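Local coordinates for protein putative NADPH:quinone reductase (Bacillus thuringiensis, PDB 3GMS) that is of unproven function but probably reduces quinones with NADPH as a member of the medium-chain dehydrogenase/reductase superfamily, at residues 134-139 / 266-271; 147-153 / 170-176; 201-205 / 228-232; 217-223 / 240-246. One frame throughout, in Å; residues are numbered along the deposited sequence.

Contact 1 of 4, residues 134-139 / 266-271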
# COMPACT_ATOMS: atom_id res chain seq x y z
N VAL A 134 1.27 -9.88 3.78
CA VAL A 134 0.17 -10.45 4.56
C VAL A 134 -0.83 -11.27 3.71
O VAL A 134 -1.15 -12.40 4.08
CB VAL A 134 -0.48 -9.41 5.50
CG1 VAL A 134 -1.71 -10.01 6.19
CG2 VAL A 134 0.51 -8.97 6.58
N THR A 135 -1.31 -10.70 2.61
CA THR A 135 -2.26 -11.41 1.73
C THR A 135 -1.63 -12.72 1.24
O THR A 135 -2.28 -13.78 1.29
CB THR A 135 -2.80 -10.53 0.56
OG1 THR A 135 -1.70 -9.99 -0.19
CG2 THR A 135 -3.69 -9.32 1.09
N CYS A 136 -0.35 -12.68 0.82
CA CYS A 136 0.36 -13.90 0.39
C CYS A 136 0.59 -14.93 1.51
O CYS A 136 0.37 -16.12 1.31
CB CYS A 136 1.72 -13.58 -0.29
SG CYS A 136 1.52 -12.83 -1.94
N THR A 137 0.99 -14.49 2.69
CA THR A 137 1.46 -15.45 3.66
C THR A 137 0.42 -15.84 4.69
O THR A 137 0.56 -16.88 5.36
CB THR A 137 2.73 -14.98 4.37
OG1 THR A 137 2.49 -13.76 5.11
CG2 THR A 137 3.87 -14.77 3.34
N GLU A 138 -0.60 -15.00 4.85
CA GLU A 138 -1.59 -15.22 5.89
C GLU A 138 -2.98 -15.37 5.34
O GLU A 138 -3.62 -16.41 5.58
CB GLU A 138 -1.51 -14.12 6.96
CG GLU A 138 -0.21 -14.15 7.71
CD GLU A 138 -0.22 -13.31 8.98
OE1 GLU A 138 -1.32 -12.93 9.48
OE2 GLU A 138 0.89 -13.05 9.49
N THR A 139 -3.45 -14.38 4.60
CA THR A 139 -4.85 -14.35 4.20
C THR A 139 -5.12 -15.45 3.16
O THR A 139 -6.10 -16.19 3.24
CB THR A 139 -5.24 -12.99 3.60
OG1 THR A 139 -4.56 -11.92 4.32
CG2 THR A 139 -6.76 -12.83 3.64
N PHE A 266 -9.96 -7.84 1.93
CA PHE A 266 -8.82 -7.58 2.82
C PHE A 266 -8.68 -6.10 3.11
O PHE A 266 -8.72 -5.27 2.19
CB PHE A 266 -7.51 -8.10 2.23
CG PHE A 266 -6.33 -7.85 3.10
CD1 PHE A 266 -6.01 -8.76 4.13
CD2 PHE A 266 -5.52 -6.71 2.90
CE1 PHE A 266 -4.92 -8.51 4.96
CE2 PHE A 266 -4.46 -6.44 3.72
CZ PHE A 266 -4.13 -7.35 4.76
N HIS A 267 -8.49 -5.76 4.38
CA HIS A 267 -8.24 -4.37 4.84
C HIS A 267 -7.01 -4.42 5.76
O HIS A 267 -7.07 -5.05 6.82
CB HIS A 267 -9.38 -3.91 5.77
CG HIS A 267 -10.75 -3.90 5.14
ND1 HIS A 267 -11.28 -2.79 4.52
CD2 HIS A 267 -11.72 -4.86 5.06
CE1 HIS A 267 -12.49 -3.06 4.07
NE2 HIS A 267 -12.78 -4.31 4.38
N LEU A 268 -5.93 -3.72 5.41
CA LEU A 268 -4.81 -3.58 6.35
C LEU A 268 -5.26 -2.99 7.70
O LEU A 268 -4.78 -3.38 8.77
CB LEU A 268 -3.71 -2.71 5.72
CG LEU A 268 -2.27 -2.95 6.17
CD1 LEU A 268 -1.86 -4.43 6.20
CD2 LEU A 268 -1.30 -2.15 5.27
N ARG A 269 -6.21 -2.06 7.64
CA ARG A 269 -6.90 -1.54 8.83
C ARG A 269 -7.23 -2.66 9.84
O ARG A 269 -6.96 -2.54 11.06
CB ARG A 269 -8.23 -0.95 8.33
CG ARG A 269 -9.01 -0.13 9.28
CD ARG A 269 -9.72 0.93 8.46
NE ARG A 269 -10.87 0.37 7.74
CZ ARG A 269 -12.02 0.08 8.34
NH1 ARG A 269 -12.15 0.29 9.65
NH2 ARG A 269 -13.04 -0.41 7.63
N HIS A 270 -7.84 -3.71 9.32
CA HIS A 270 -8.27 -4.82 10.15
C HIS A 270 -7.11 -5.69 10.57
O HIS A 270 -7.00 -6.01 11.74
CB HIS A 270 -9.32 -5.63 9.38
CG HIS A 270 -10.55 -4.84 9.11
ND1 HIS A 270 -11.09 -3.97 10.04
CD2 HIS A 270 -11.34 -4.74 8.01
CE1 HIS A 270 -12.18 -3.41 9.54
NE2 HIS A 270 -12.33 -3.85 8.30
N TRP A 271 -6.25 -6.05 9.62
CA TRP A 271 -5.08 -6.89 9.98
C TRP A 271 -4.27 -6.29 11.14
O TRP A 271 -3.89 -7.00 12.11
CB TRP A 271 -4.18 -7.12 8.78
CG TRP A 271 -3.11 -8.15 9.13
CD1 TRP A 271 -3.28 -9.49 9.22
CD2 TRP A 271 -1.74 -7.89 9.48
NE1 TRP A 271 -2.08 -10.11 9.57
CE2 TRP A 271 -1.12 -9.14 9.74
CE3 TRP A 271 -0.96 -6.72 9.58
CZ2 TRP A 271 0.24 -9.26 10.10
CZ3 TRP A 271 0.40 -6.84 9.91
CH2 TRP A 271 0.98 -8.11 10.18
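Phe266, Val134 and Trp271 carry this contact between the end of helix 127-139 and the chain that leads into helix 268-274. Val134 points across at Trp271 and lays both methyls on one face of the indole. Its CG1 stands 3.5 Å from the centroid of the five-membered ring, a CH-pi contact 14° off the ring normal. Its CG2 sits over the six-membered part, 3.5 Å from Trp271 CZ2. The same CG1 reaches Phe266 CE1 obliquely at 3.8 Å, so one methyl links the two aromatic side chains. One face of the Phe266 ring is covered by another methyl, Thr135 CG2, 3.7 Å from the ring centroid. With chi1 at 55° Thr135 OG1 sits between backbone N and carbonyl carbon and bonds to Thr131 O in its own helix, while CG2, beside the backbone N, reaches the ring. Thr139 OG1 approaches the same ring obliquely, 3.5 Å from Phe266 CD1.

One polar bond closes the edge of the indole. Trp271 NE1 donates to Glu138 OE1 over 2.9 Å, with an N-H...O angle of 164°. The oxygen lies close to the indole plane, yet the N-H meets it from above the carboxylate plane. The extended Glu138 chain crosses Trp271 at about a right angle. Its other oxygen, OE2, forms a salt bridge with Lys279, so each carboxylate oxygen has a partner. Backbone bonding in helix 127-139 widens into a pi-type turn at residues 135-139. The contact packs this helix against the chain just beyond strand 262-265, the last strand of the Rossmann-type nucleotide-binding domain.

Contact 2 of 4, residues 147-153 / 170-176; sequences VLLVNAC and FRLIAVT
Leu148 and Ile173 are joined by a backbone hydrogen bond in the first beta-alpha-beta unit of the Rossmann fold, where strand 147-150, helix 156-168 and strand 171-176 follow one another. The two strands run parallel, with 23° between their directions. The backbone ladder alternates regularly. Leu148 N donates to Arg171 O at 2.9 Å, and Ile173 N returns a bond to Leu148 O at 2.8 Å. Val150 N then donates to Ile173 O, and Val175 N to Val150 O. CA-H...O contacts, such as Leu149 CA to Ile173 O, fill in between.

Apolar contacts line both faces of the pair. On one face, Ile173 CD1 meets Val147 CG1 at 3.5 Å, and Leu149 CD2 lies alongside Ile173 CB at 3.7 Å. On the other, Leu148 CD2 touches Phe170 CE1 obliquely at 3.6 Å. Val150 and Leu172 cross there at about a right angle, with Val150 CG2 and Leu172 CD1 tightly packed at 3.5 Å. Helix 156-168 covers this second face through Phe161, Ala162 and Ser165.

Past the strand, the turn at Ala152 brings Cys153 to strand 171-176. Cys153 N donates to Val175 O at 3.1 Å. Cys153 SG swings roughly opposite the backbone N (chi1 -153°) and rests 3.6 Å from Ala174 CB.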
# COMPACT_ATOMS: atom_id res chain seq x y z
N VAL A 147 -1.00 -21.10 -8.02
CA VAL A 147 -1.18 -20.13 -9.07
C VAL A 147 -2.03 -18.94 -8.58
O VAL A 147 -3.22 -19.11 -8.25
CB VAL A 147 -1.81 -20.76 -10.25
CG1 VAL A 147 -1.92 -19.79 -11.38
CG2 VAL A 147 -1.00 -21.98 -10.65
N LEU A 148 -1.40 -17.76 -8.52
CA LEU A 148 -2.04 -16.52 -8.05
C LEU A 148 -2.32 -15.60 -9.24
O LEU A 148 -1.40 -15.40 -10.07
CB LEU A 148 -1.12 -15.80 -7.04
CG LEU A 148 -1.66 -14.46 -6.56
CD1 LEU A 148 -2.89 -14.72 -5.71
CD2 LEU A 148 -0.59 -13.70 -5.75
N LEU A 149 -3.54 -15.10 -9.35
CA LEU A 149 -3.90 -14.02 -10.29
C LEU A 149 -3.92 -12.69 -9.54
O LEU A 149 -4.49 -12.60 -8.44
CB LEU A 149 -5.29 -14.23 -10.85
CG LEU A 149 -5.60 -15.63 -11.46
CD1 LEU A 149 -7.01 -15.68 -12.00
CD2 LEU A 149 -4.58 -15.97 -12.57
N VAL A 150 -3.32 -11.65 -10.15
CA VAL A 150 -3.38 -10.29 -9.59
C VAL A 150 -3.70 -9.32 -10.72
O VAL A 150 -2.92 -9.21 -11.68
CB VAL A 150 -2.05 -9.90 -8.94
CG1 VAL A 150 -2.15 -8.44 -8.37
CG2 VAL A 150 -1.67 -10.88 -7.80
N ASN A 151 -4.83 -8.65 -10.64
CA ASN A 151 -5.12 -7.62 -11.63
C ASN A 151 -4.61 -6.23 -11.23
O ASN A 151 -4.07 -6.03 -10.13
CB ASN A 151 -6.61 -7.63 -12.06
CG ASN A 151 -7.57 -7.21 -10.93
OD1 ASN A 151 -7.15 -6.68 -9.94
ND2 ASN A 151 -8.86 -7.44 -11.12
N ALA A 152 -4.80 -5.25 -12.12
CA ALA A 152 -4.13 -3.93 -11.99
C ALA A 152 -2.65 -4.11 -11.59
O ALA A 152 -2.11 -3.39 -10.74
CB ALA A 152 -4.89 -3.03 -10.96
N CYS A 153 -1.98 -5.09 -12.23
CA CYS A 153 -0.71 -5.56 -11.74
C CYS A 153 0.43 -4.62 -12.11
O CYS A 153 1.54 -4.77 -11.62
CB CYS A 153 -0.43 -6.99 -12.19
SG CYS A 153 0.65 -7.97 -11.10
N PHE A 170 5.74 -19.32 -5.67
CA PHE A 170 4.44 -19.57 -6.25
C PHE A 170 4.47 -18.95 -7.61
O PHE A 170 5.43 -18.26 -7.95
CB PHE A 170 3.27 -19.06 -5.38
CG PHE A 170 3.24 -17.56 -5.19
CD1 PHE A 170 2.69 -16.72 -6.15
CD2 PHE A 170 3.70 -17.01 -3.99
CE1 PHE A 170 2.62 -15.34 -5.97
CE2 PHE A 170 3.66 -15.65 -3.79
CZ PHE A 170 3.11 -14.79 -4.76
N ARG A 171 3.44 -19.23 -8.40
CA ARG A 171 3.39 -18.84 -9.78
C ARG A 171 2.45 -17.65 -9.90
O ARG A 171 1.26 -17.77 -9.58
CB ARG A 171 2.93 -20.05 -10.63
CG ARG A 171 2.93 -19.79 -12.12
CD ARG A 171 2.55 -21.05 -12.94
NE ARG A 171 2.57 -20.74 -14.37
CZ ARG A 171 1.71 -21.23 -15.26
NH1 ARG A 171 0.73 -22.04 -14.85
NH2 ARG A 171 1.80 -20.88 -16.55
N LEU A 172 2.97 -16.49 -10.33
CA LEU A 172 2.12 -15.33 -10.55
C LEU A 172 1.71 -15.15 -11.98
O LEU A 172 2.55 -15.05 -12.89
CB LEU A 172 2.80 -14.03 -10.05
CG LEU A 172 2.05 -12.75 -10.45
CD1 LEU A 172 0.80 -12.54 -9.57
CD2 LEU A 172 2.95 -11.53 -10.34
N ILE A 173 0.41 -15.08 -12.19
CA ILE A 173 -0.11 -14.59 -13.42
C ILE A 173 -0.58 -13.14 -13.25
O ILE A 173 -1.64 -12.85 -12.65
CB ILE A 173 -1.23 -15.54 -14.01
CG1 ILE A 173 -0.69 -16.96 -14.23
CG2 ILE A 173 -1.85 -14.88 -15.29
CD1 ILE A 173 -1.77 -18.06 -14.42
N ALA A 174 0.23 -12.22 -13.78
CA ALA A 174 -0.10 -10.79 -13.77
C ALA A 174 -1.15 -10.47 -14.81
O ALA A 174 -1.02 -10.88 -15.98
CB ALA A 174 1.16 -9.94 -14.05
N VAL A 175 -2.17 -9.74 -14.39
CA VAL A 175 -3.21 -9.22 -15.29
C VAL A 175 -3.13 -7.70 -15.32
O VAL A 175 -3.27 -7.04 -14.28
CB VAL A 175 -4.64 -9.69 -14.84
CG1 VAL A 175 -5.72 -9.18 -15.79
CG2 VAL A 175 -4.68 -11.19 -14.72
N THR A 176 -2.93 -7.15 -16.51
CA THR A 176 -2.70 -5.72 -16.70
C THR A 176 -3.66 -5.17 -17.77
O THR A 176 -4.18 -5.92 -18.62
CB THR A 176 -1.25 -5.43 -17.17
OG1 THR A 176 -1.01 -6.09 -18.43
CG2 THR A 176 -0.21 -5.88 -16.15

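Contact 3 of 4, residues 201-205 / 228-232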
# COMPACT_ATOMS: atom_id res chain seq x y z
N LEU A 201 -9.09 -12.50 -20.66
CA LEU A 201 -8.63 -12.96 -19.33
C LEU A 201 -8.97 -14.42 -19.04
O LEU A 201 -8.06 -15.23 -18.83
CB LEU A 201 -9.14 -12.03 -18.20
CG LEU A 201 -8.90 -12.50 -16.75
CD1 LEU A 201 -7.42 -12.80 -16.46
CD2 LEU A 201 -9.44 -11.43 -15.78
N TYR A 202 -10.26 -14.75 -19.01
CA TYR A 202 -10.68 -16.13 -18.65
C TYR A 202 -10.01 -17.21 -19.51
O TYR A 202 -9.40 -18.15 -19.00
CB TYR A 202 -12.22 -16.25 -18.72
CG TYR A 202 -12.72 -17.65 -18.42
CD1 TYR A 202 -12.81 -18.12 -17.10
CD2 TYR A 202 -13.07 -18.53 -19.45
CE1 TYR A 202 -13.26 -19.40 -16.82
CE2 TYR A 202 -13.51 -19.81 -19.18
CZ TYR A 202 -13.60 -20.25 -17.86
OH TYR A 202 -14.03 -21.53 -17.57
N GLU A 203 -10.10 -17.07 -20.83
CA GLU A 203 -9.55 -18.12 -21.70
C GLU A 203 -8.03 -18.32 -21.54
O GLU A 203 -7.54 -19.44 -21.61
CB GLU A 203 -9.95 -17.86 -23.16
CG GLU A 203 -11.43 -18.24 -23.48
CD GLU A 203 -11.76 -19.76 -23.34
OE1 GLU A 203 -12.87 -20.10 -22.85
OE2 GLU A 203 -10.92 -20.63 -23.73
N THR A 204 -7.29 -17.22 -21.31
CA THR A 204 -5.83 -17.35 -21.18
C THR A 204 -5.47 -18.04 -19.89
O THR A 204 -4.57 -18.88 -19.86
CB THR A 204 -5.08 -15.99 -21.31
OG1 THR A 204 -5.51 -15.31 -22.51
CG2 THR A 204 -3.60 -16.22 -21.37
N VAL A 205 -6.17 -17.69 -18.80
CA VAL A 205 -5.89 -18.39 -17.54
C VAL A 205 -6.17 -19.89 -17.69
O VAL A 205 -5.41 -20.74 -17.18
CB VAL A 205 -6.72 -17.84 -16.35
CG1 VAL A 205 -6.47 -18.67 -15.12
CG2 VAL A 205 -6.37 -16.38 -16.14
N GLU A 228 -14.79 -11.52 -13.67
CA GLU A 228 -14.05 -12.40 -14.56
C GLU A 228 -12.82 -12.99 -13.87
O GLU A 228 -12.50 -14.16 -14.06
CB GLU A 228 -13.69 -11.70 -15.86
CG GLU A 228 -12.95 -12.65 -16.82
CD GLU A 228 -12.99 -12.18 -18.25
OE1 GLU A 228 -12.36 -12.84 -19.10
OE2 GLU A 228 -13.65 -11.14 -18.51
N LEU A 229 -12.16 -12.21 -12.99
CA LEU A 229 -11.02 -12.75 -12.25
C LEU A 229 -11.42 -13.90 -11.30
O LEU A 229 -10.71 -14.91 -11.18
CB LEU A 229 -10.29 -11.65 -11.47
CG LEU A 229 -8.82 -11.93 -11.08
CD1 LEU A 229 -7.87 -11.82 -12.31
CD2 LEU A 229 -8.40 -10.92 -9.98
N ALA A 230 -12.55 -13.74 -10.61
CA ALA A 230 -13.06 -14.77 -9.70
C ALA A 230 -13.41 -16.03 -10.49
O ALA A 230 -13.12 -17.13 -10.09
CB ALA A 230 -14.29 -14.26 -8.97
N PHE A 231 -14.06 -15.84 -11.63
CA PHE A 231 -14.42 -17.00 -12.45
C PHE A 231 -13.24 -17.73 -13.07
O PHE A 231 -13.40 -18.85 -13.61
CB PHE A 231 -15.43 -16.57 -13.51
CG PHE A 231 -16.85 -16.60 -13.02
CD1 PHE A 231 -17.34 -15.58 -12.21
CD2 PHE A 231 -17.70 -17.65 -13.37
CE1 PHE A 231 -18.67 -15.58 -11.75
CE2 PHE A 231 -19.04 -17.68 -12.92
CZ PHE A 231 -19.53 -16.65 -12.10
N SER A 232 -12.04 -17.14 -13.02
CA SER A 232 -10.86 -17.84 -13.52
C SER A 232 -10.20 -18.71 -12.45
O SER A 232 -9.14 -19.28 -12.66
CB SER A 232 -9.85 -16.87 -14.13
OG SER A 232 -10.46 -16.04 -15.10
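Leu201 and Ser232 are the buried centre of this contact between the start of helix 201-208 and the end of helix 223-231. Leu201 points at the other helix and sends CD2 to Leu229 CD1 at 3.8 Å. Leu229 starts out away from helix 201-208, but its end swings back to make this contact. Leu201 also slides past the aliphatic part of Glu228 in the opposite direction, with CD2 3.9 Å from Glu228 CG. Ser232 fills the space beside Tyr202 and Val205. Its CB lies 4.0 Å from Val205 CG1. Its hydroxyl turns back and donates to Glu228 O at 3.0 Å, which satisfies OG within its own helix end.

Both helices lie on the same face of the parallel Rossmann sheet. Leu149 of strand 147-150 touches Val205, Leu229 and Ser232, while Val175 of strand 171-176 touches Leu201 and Leu229. The tight side of the contact is thus the one against the sheet.

The outer side is more polar and partly exposed. Here, with chi1 at -178° and the rest of the chain extended, Glu228 spans the gap. Its OE1 takes the N-H of Tyr202 at 2.8 Å, with an angle of 162°. The anti lone pair is used. This carboxylate therefore grips a backbone N-H in the first turn of helix 201-208, where the helix dipole would probably favour a negative charge. Tyr202 CB lies against the same oxygen; farther out, the ring turns its edge to the neighbouring helix. Phe231 O sits near the ring plane, 3.3 Å from Tyr202 CE1.

Contact 4 of 4, residues 217-223 / 240-246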
# COMPACT_ATOMS: atom_id res chain seq x y z
N ALA A 217 -6.89 -15.40 -6.29
CA ALA A 217 -6.91 -14.17 -7.07
C ALA A 217 -7.02 -12.96 -6.16
O ALA A 217 -7.69 -13.02 -5.11
CB ALA A 217 -8.04 -14.16 -8.06
N ILE A 218 -6.33 -11.89 -6.55
CA ILE A 218 -6.38 -10.62 -5.81
C ILE A 218 -6.88 -9.56 -6.76
O ILE A 218 -6.22 -9.26 -7.77
CB ILE A 218 -5.00 -10.27 -5.17
CG1 ILE A 218 -4.63 -11.39 -4.17
CG2 ILE A 218 -5.07 -8.88 -4.47
CD1 ILE A 218 -3.35 -11.17 -3.36
N ASP A 219 -8.07 -9.05 -6.44
CA ASP A 219 -8.76 -8.03 -7.24
C ASP A 219 -8.62 -6.63 -6.62
O ASP A 219 -8.96 -6.42 -5.44
CB ASP A 219 -10.22 -8.45 -7.37
CG ASP A 219 -11.10 -7.41 -8.08
OD1 ASP A 219 -10.66 -6.74 -9.03
OD2 ASP A 219 -12.28 -7.31 -7.68
N SER A 220 -8.13 -5.71 -7.44
CA SER A 220 -8.01 -4.29 -7.10
C SER A 220 -9.07 -3.44 -7.80
O SER A 220 -9.22 -2.27 -7.50
CB SER A 220 -6.62 -3.76 -7.50
OG SER A 220 -5.63 -4.39 -6.72
N ILE A 221 -9.80 -4.04 -8.75
CA ILE A 221 -10.65 -3.27 -9.66
C ILE A 221 -12.14 -3.39 -9.39
O ILE A 221 -12.85 -2.38 -9.40
CB ILE A 221 -10.40 -3.72 -11.15
CG1 ILE A 221 -8.91 -3.58 -11.51
CG2 ILE A 221 -11.28 -2.90 -12.12
CD1 ILE A 221 -8.57 -4.07 -12.96
N GLY A 222 -12.61 -4.61 -9.17
CA GLY A 222 -14.06 -4.84 -9.00
C GLY A 222 -14.83 -4.88 -10.31
O GLY A 222 -14.24 -5.00 -11.39
N GLY A 223 -16.16 -4.78 -10.21
CA GLY A 223 -17.07 -4.81 -11.37
C GLY A 223 -16.87 -6.04 -12.25
O GLY A 223 -16.50 -7.11 -11.75
N LEU A 240 -9.84 -12.72 -3.29
CA LEU A 240 -9.65 -11.67 -2.28
C LEU A 240 -9.69 -10.28 -2.93
O LEU A 240 -9.01 -10.04 -3.92
CB LEU A 240 -8.33 -11.90 -1.56
CG LEU A 240 -7.98 -11.04 -0.35
CD1 LEU A 240 -8.90 -11.42 0.85
CD2 LEU A 240 -6.52 -11.26 0.00
N THR A 241 -10.49 -9.34 -2.41
CA THR A 241 -10.43 -8.00 -2.97
C THR A 241 -9.55 -7.12 -2.08
O THR A 241 -9.55 -7.28 -0.84
CB THR A 241 -11.78 -7.33 -3.21
OG1 THR A 241 -12.42 -7.11 -1.95
CG2 THR A 241 -12.69 -8.19 -4.05
N ILE A 242 -8.77 -6.25 -2.71
CA ILE A 242 -7.94 -5.29 -1.93
C ILE A 242 -8.21 -3.85 -2.30
O ILE A 242 -7.70 -2.92 -1.63
CB ILE A 242 -6.42 -5.58 -2.04
CG1 ILE A 242 -5.93 -5.54 -3.50
CG2 ILE A 242 -6.02 -6.85 -1.28
CD1 ILE A 242 -4.37 -5.49 -3.62
N GLY A 243 -9.01 -3.65 -3.35
CA GLY A 243 -9.30 -2.32 -3.86
C GLY A 243 -10.54 -2.32 -4.74
O GLY A 243 -11.06 -3.40 -5.08
N LEU A 244 -11.00 -1.13 -5.11
CA LEU A 244 -12.22 -0.97 -5.90
C LEU A 244 -12.08 0.13 -6.95
O LEU A 244 -12.88 1.09 -7.00
CB LEU A 244 -13.43 -0.73 -4.97
CG LEU A 244 -14.82 -1.05 -5.56
CD1 LEU A 244 -14.97 -2.53 -5.70
CD2 LEU A 244 -15.98 -0.41 -4.74
N LEU A 245 -11.09 0.01 -7.81
CA LEU A 245 -10.77 1.08 -8.76
C LEU A 245 -11.94 1.45 -9.65
O LEU A 245 -12.07 2.59 -10.07
CB LEU A 245 -9.57 0.72 -9.64
CG LEU A 245 -8.20 0.68 -8.97
CD1 LEU A 245 -7.15 0.21 -9.96
CD2 LEU A 245 -7.84 2.05 -8.37
N SER A 246 -12.79 0.47 -9.96
CA SER A 246 -13.91 0.69 -10.87
C SER A 246 -15.07 1.39 -10.16
O SER A 246 -15.96 1.93 -10.81
CB SER A 246 -14.41 -0.63 -11.45
OG SER A 246 -15.05 -1.40 -10.45
O HOH W 1 -13.05 -5.31 -5.84
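The C-terminal ends of two neighbouring parallel strands, 214-219 and 237-241, meet here in the Rossmann-type domain. In this fold the cofactor usually binds along that edge of the sheet. The strands pair through Leu240 N to Ala217 O, Asp219 N to Leu240 O and Ile242 N to Asp219 O, the last at 2.7 Å. Beyond the strands the two loops stay joined. Leu245 N donates to Ser220 O at 3.0 Å. Ile221 O is gripped twice by Ser246, by its N at 2.9 Å and by its OG at 2.6 Å.

Ile218 CG2 meets Ile242 CD1 obliquely at 3.6 Å. The Ile242 CG1 branch lies between backbone N and carbonyl carbon (chi1 58°), which also brings it 3.4 Å from Ser220 OG. On the opposite face Asp219 and Thr241 lie side by side.

Asp219 OD1 accepts from Ile221 N, which makes an Asx turn, and from Gly222 N, which extends it to an Asx motif. Gly222 N reaches it on the syn side at 2.9 Å, nearly straight at 175°; Ile221 N comes from above the carboxylate plane. Asn151 ND2 is a third donor. A water donating to Asp219 OD2 and Gly243 O ties the carboxylate to the second loop. So many donors around one buried carboxylate would probably stabilise its charged form, and the bonds to Ile221 N and Gly222 N hold the turn closed.

Overall arrangement
Followed from the N terminus, the first of these segments is 134-139 on helix 127-139; it opens contact 1, whose loop closes only at 266-271. The other three contacts all fall within that loop. Contact 2 closes a short loop around helix 156-168 and ends before contacts 3 and 4 begin. Contacts 3 and 4 cross, since 217-223 lies between 201-205 and 228-232, and 240-246 follows them. Contacts 2 and 4 share one sheet, joined where Asn151 meets Asp219 and Leu149 meets Ile218. Contact 3 lays helices on one face of this sheet. Contact 1 lies about 23 Å from contact 3, centre to centre, and packs helix 127-139 against Leu240 of contact 4.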